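Local coordinates for 6-phosphogluconolactonase (Leishmania braziliensis, PDB 3CSS), which probably hydrolyses 6-phosphogluconolactone to 6-phosphogluconate, the second step of the oxidative pentose phosphate pathway, at residues I209-A219 against F245-L256. Sequence-based numbering, arbitrary orientation.
Sequences IQYAKHVVVLA and FLRDCRGSVTLL. Unlike the reference sequence in segment 209-219: Y211 (reference His).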
loop_
_atom_site.group_PDB
_atom_site.type_symbol
_atom_site.label_atom_id
_atom_site.label_comp_id
_atom_site.label_asym_id
_atom_site.label_seq_id
_atom_site.Cartn_x
_atom_site.Cartn_y
_atom_site.Cartn_z
ATOM N N ILE A 209 1.414 8.204 -2.568
ATOM C CA ILE A 209 2.607 7.431 -2.204
ATOM C C ILE A 209 3.874 8.294 -2.214
ATOM O O ILE A 209 4.721 8.187 -1.317
ATOM C CB ILE A 209 2.725 6.171 -3.110
ATOM C CG1 ILE A 209 1.530 5.262 -2.846
ATOM C CG2 ILE A 209 4.002 5.421 -2.824
ATOM C CD1 ILE A 209 1.324 4.166 -3.872
ATOM N N GLN A 210 3.963 9.193 -3.192
ATOM C CA GLN A 210 5.118 10.069 -3.365
ATOM C C GLN A 210 5.187 11.233 -2.350
ATOM O O GLN A 210 6.220 11.899 -2.258
ATOM C CB GLN A 210 5.155 10.591 -4.799
ATOM C CG GLN A 210 5.478 9.505 -5.809
ATOM C CD GLN A 210 5.330 9.967 -7.235
ATOM O OE1 GLN A 210 4.541 10.875 -7.508
ATOM N NE2 GLN A 210 6.059 9.342 -8.157
ATOM N N TYR A 211 4.089 11.493 -1.643
ATOM C CA TYR A 211 4.066 12.470 -0.565
ATOM C C TYR A 211 4.138 11.834 0.842
ATOM O O TYR A 211 4.202 12.557 1.851
ATOM C CB TYR A 211 2.832 13.340 -0.678
ATOM C CG TYR A 211 2.967 14.461 -1.672
ATOM C CD1 TYR A 211 2.223 14.492 -2.836
ATOM C CD2 TYR A 211 3.837 15.511 -1.424
ATOM C CE1 TYR A 211 2.341 15.543 -3.730
ATOM C CE2 TYR A 211 3.969 16.573 -2.317
ATOM C CZ TYR A 211 3.214 16.584 -3.473
ATOM O OH TYR A 211 3.340 17.642 -4.370
ATOM N N ALA A 212 4.129 10.509 0.921
ATOM C CA ALA A 212 4.207 9.822 2.202
ATOM C C ALA A 212 5.578 10.056 2.836
ATOM O O ALA A 212 6.585 10.230 2.139
ATOM C CB ALA A 212 3.918 8.302 2.045
ATOM N N LYS A 213 5.612 10.070 4.169
ATOM C CA LYS A 213 6.873 10.233 4.898
ATOM C C LYS A 213 7.843 9.066 4.763
ATOM O O LYS A 213 9.051 9.267 4.611
ATOM C CB LYS A 213 6.587 10.526 6.381
ATOM C CG LYS A 213 5.734 11.760 6.607
ATOM C CD LYS A 213 6.343 13.010 6.002
ATOM C CE LYS A 213 5.633 14.263 6.492
ATOM N NZ LYS A 213 6.236 15.497 5.916
ATOM N N HIS A 214 7.300 7.854 4.800
ATOM C CA HIS A 214 8.074 6.612 4.702
ATOM C C HIS A 214 7.293 5.598 3.844
ATOM O O HIS A 214 6.070 5.408 4.023
ATOM C CB HIS A 214 8.331 6.022 6.087
ATOM C CG HIS A 214 8.876 7.005 7.077
ATOM N ND1 HIS A 214 10.199 7.399 7.075
ATOM C CD2 HIS A 214 8.282 7.672 8.095
ATOM C CE1 HIS A 214 10.390 8.290 8.038
ATOM N NE2 HIS A 214 9.248 8.459 8.685
ATOM N N VAL A 215 7.998 4.954 2.932
ATOM C CA VAL A 215 7.414 3.898 2.104
ATOM C C VAL A 215 8.245 2.644 2.359
ATOM O O VAL A 215 9.462 2.689 2.315
ATOM C CB VAL A 215 7.441 4.275 0.603
ATOM C CG1 VAL A 215 6.927 3.138 -0.247
ATOM C CG2 VAL A 215 6.637 5.564 0.349
ATOM N N VAL A 216 7.571 1.539 2.655
ATOM C CA VAL A 216 8.252 0.276 2.972
ATOM C C VAL A 216 7.661 -0.821 2.074
ATOM O O VAL A 216 6.484 -1.167 2.175
ATOM C CB VAL A 216 8.089 -0.118 4.455
ATOM C CG1 VAL A 216 8.802 -1.488 4.751
ATOM C CG2 VAL A 216 8.581 1.021 5.373
ATOM N N VAL A 217 8.500 -1.354 1.197
ATOM C CA VAL A 217 8.102 -2.419 0.286
ATOM C C VAL A 217 8.601 -3.737 0.850
ATOM O O VAL A 217 9.778 -3.855 1.229
ATOM C CB VAL A 217 8.749 -2.228 -1.122
ATOM C CG1 VAL A 217 8.258 -3.326 -2.095
ATOM C CG2 VAL A 217 8.522 -0.788 -1.693
ATOM N N LEU A 218 7.718 -4.730 0.897
ATOM C CA LEU A 218 8.076 -6.115 1.227
ATOM C C LEU A 218 7.858 -6.959 -0.011
ATOM O O LEU A 218 6.719 -7.029 -0.506
ATOM C CB LEU A 218 7.170 -6.653 2.341
ATOM C CG LEU A 218 7.315 -6.097 3.774
ATOM C CD1 LEU A 218 6.695 -4.777 3.902
ATOM C CD2 LEU A 218 6.639 -7.061 4.755
ATOM N N ALA A 219 8.911 -7.621 -0.505
ATOM C CA ALA A 219 8.815 -8.440 -1.735
ATOM C C ALA A 219 9.731 -9.647 -1.666
ATOM O O ALA A 219 10.896 -9.550 -1.291
ATOM C CB ALA A 219 9.150 -7.588 -3.000
ATOM N N PHE A 245 7.970 4.510 -10.461
ATOM C CA PHE A 245 7.540 5.810 -9.909
ATOM C C PHE A 245 8.010 6.033 -8.464
ATOM O O PHE A 245 8.076 7.181 -7.983
ATOM C CB PHE A 245 6.018 6.017 -10.025
ATOM C CG PHE A 245 5.205 5.270 -9.003
ATOM C CD1 PHE A 245 4.997 5.799 -7.729
ATOM C CD2 PHE A 245 4.615 4.036 -9.319
ATOM C CE1 PHE A 245 4.252 5.092 -6.784
ATOM C CE2 PHE A 245 3.841 3.348 -8.384
ATOM C CZ PHE A 245 3.672 3.876 -7.119
ATOM N N LEU A 246 8.316 4.948 -7.755
ATOM C CA LEU A 246 8.849 5.060 -6.377
ATOM C C LEU A 246 10.146 5.883 -6.270
ATOM O O LEU A 246 10.442 6.476 -5.230
ATOM C CB LEU A 246 9.053 3.661 -5.791
ATOM C CG LEU A 246 7.787 2.875 -5.492
ATOM C CD1 LEU A 246 8.149 1.442 -5.073
ATOM C CD2 LEU A 246 6.886 3.582 -4.429
ATOM N N ARG A 247 10.892 5.971 -7.365
ATOM C CA ARG A 247 12.116 6.767 -7.408
ATOM C C ARG A 247 11.851 8.241 -7.115
ATOM O O ARG A 247 12.770 8.972 -6.713
ATOM C CB ARG A 247 12.795 6.644 -8.772
ATOM C CG ARG A 247 13.374 5.271 -9.077
ATOM C CD ARG A 247 14.232 5.265 -10.336
ATOM N NE ARG A 247 15.451 6.047 -10.127
ATOM C CZ ARG A 247 16.545 5.567 -9.548
ATOM N NH1 ARG A 247 16.610 4.309 -9.126
ATOM N NH2 ARG A 247 17.595 6.353 -9.381
ATOM N N ASP A 248 10.615 8.685 -7.357
ATOM C CA ASP A 248 10.209 10.076 -7.175
ATOM C C ASP A 248 9.482 10.348 -5.856
ATOM O O ASP A 248 8.896 11.425 -5.673
ATOM C CB ASP A 248 9.346 10.529 -8.349
ATOM C CG ASP A 248 10.113 10.604 -9.643
ATOM O OD1 ASP A 248 11.291 11.005 -9.617
ATOM O OD2 ASP A 248 9.519 10.242 -10.685
ATOM N N CYS A 249 9.542 9.386 -4.937
ATOM C CA CYS A 249 9.021 9.576 -3.597
ATOM C C CYS A 249 9.785 10.669 -2.895
ATOM O O CYS A 249 11.003 10.757 -2.966
ATOM C CB CYS A 249 9.127 8.316 -2.763
ATOM S SG CYS A 249 7.904 7.037 -3.221
ATOM N N ARG A 250 9.040 11.528 -2.243
ATOM C CA ARG A 250 9.650 12.599 -1.417
ATOM C C ARG A 250 10.045 12.103 -0.033
ATOM O O ARG A 250 10.865 12.744 0.648
ATOM C CB ARG A 250 8.683 13.764 -1.280
ATOM C CG ARG A 250 8.342 14.365 -2.614
ATOM C CD ARG A 250 7.275 15.404 -2.485
ATOM N NE ARG A 250 6.890 15.927 -3.790
ATOM C CZ ARG A 250 6.092 15.304 -4.657
ATOM N NH1 ARG A 250 5.578 14.114 -4.384
ATOM N NH2 ARG A 250 5.794 15.888 -5.814
ATOM N N GLY A 251 9.435 10.998 0.398
ATOM C CA GLY A 251 9.752 10.368 1.669
ATOM C C GLY A 251 10.880 9.374 1.547
ATOM O O GLY A 251 11.496 9.244 0.483
ATOM N N SER A 252 11.160 8.680 2.639
ATOM C CA SER A 252 12.156 7.626 2.619
ATOM C C SER A 252 11.545 6.416 1.934
ATOM O O SER A 252 10.315 6.224 1.956
ATOM C CB SER A 252 12.576 7.237 4.029
ATOM O OG SER A 252 11.574 6.498 4.709
ATOM N N VAL A 253 12.390 5.607 1.313
ATOM C CA VAL A 253 11.936 4.350 0.718
ATOM C C VAL A 253 12.861 3.239 1.230
ATOM O O VAL A 253 14.107 3.374 1.225
ATOM C CB VAL A 253 11.923 4.386 -0.827
ATOM C CG1 VAL A 253 11.620 3.020 -1.438
ATOM C CG2 VAL A 253 10.943 5.458 -1.359
ATOM N N THR A 254 12.229 2.173 1.707
ATOM C CA THR A 254 12.921 0.964 2.143
ATOM C C THR A 254 12.381 -0.250 1.392
ATOM O O THR A 254 11.172 -0.427 1.332
ATOM C CB THR A 254 12.726 0.767 3.622
ATOM O OG1 THR A 254 13.224 1.927 4.320
ATOM C CG2 THR A 254 13.402 -0.522 4.124
ATOM N N LEU A 255 13.284 -1.045 0.826
ATOM C CA LEU A 255 12.949 -2.317 0.161
ATOM C C LEU A 255 13.422 -3.471 1.060
ATOM O O LEU A 255 14.608 -3.606 1.307
ATOM C CB LEU A 255 13.622 -2.438 -1.194
ATOM C CG LEU A 255 13.429 -1.306 -2.195
ATOM C CD1 LEU A 255 14.009 -1.734 -3.586
ATOM C CD2 LEU A 255 11.988 -0.891 -2.319
ATOM N N LEU A 256 12.468 -4.256 1.564
ATOM C CA LEU A 256 12.727 -5.470 2.331
ATOM C C LEU A 256 12.485 -6.662 1.418
ATOM O O LEU A 256 11.352 -6.903 1.010
ATOM C CB LEU A 256 11.784 -5.528 3.559
ATOM C CG LEU A 256 11.871 -4.321 4.511
ATOM C CD1 LEU A 256 10.821 -4.419 5.643
ATOM C CD2 LEU A 256 13.274 -4.123 5.072
HETATM O O HOH W 1 7.089 9.370 -0.366
HETATM O O HOH W 2 6.993 9.612 -10.921
HETATM O O HOH W 3 3.809 13.395 -6.669
HETATM O O HOH W 4 11.169 3.849 4.529
#
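V217 and L255 pack side by side where the parallel strands 214-219 and 252-256 run together, and their beta-alpha-beta unit, crossing over through helix 225-232, illustrates how a Rossmann-like sheet passes, along its strands, from a buried end to a solvent-facing one. At the buried end V217 CG2 lies 3.5 Å from L255 CD2, with L246 CD1 near the same methyl, while V216 CG1 meets L256 CD1 on the face covered by helix 14-30. The backbone ladder is straightest here: V217 N donates to T254 O at 172°.

Toward the strand starts, where H214 and S252 are partly exposed, polar groups take over. S252 OG and H214 ND1 share a 2.9 Å hydrogen bond at the ring edge, and one water joins this hydroxyl to T254 OG1 and V215 O.

Beyond the strands, residues 209-211 meet the 3-10 segment 245-247 and the loop after it through I209, packed on F245 and L246, and, farther out, through polar groups. Extended beyond CG (chi2 172°), Q210 brings NE2 within 3.0 Å of F245 O, whose other face accepts D248 N. The exposed R250 lays its guanidinium flat over the Y211 ring, planes 6° apart. Two donors grip Q210 O from opposite faces: R250 N at 2.8 Å, and R250 NH1 from above the carbonyl plane at 3.1 Å.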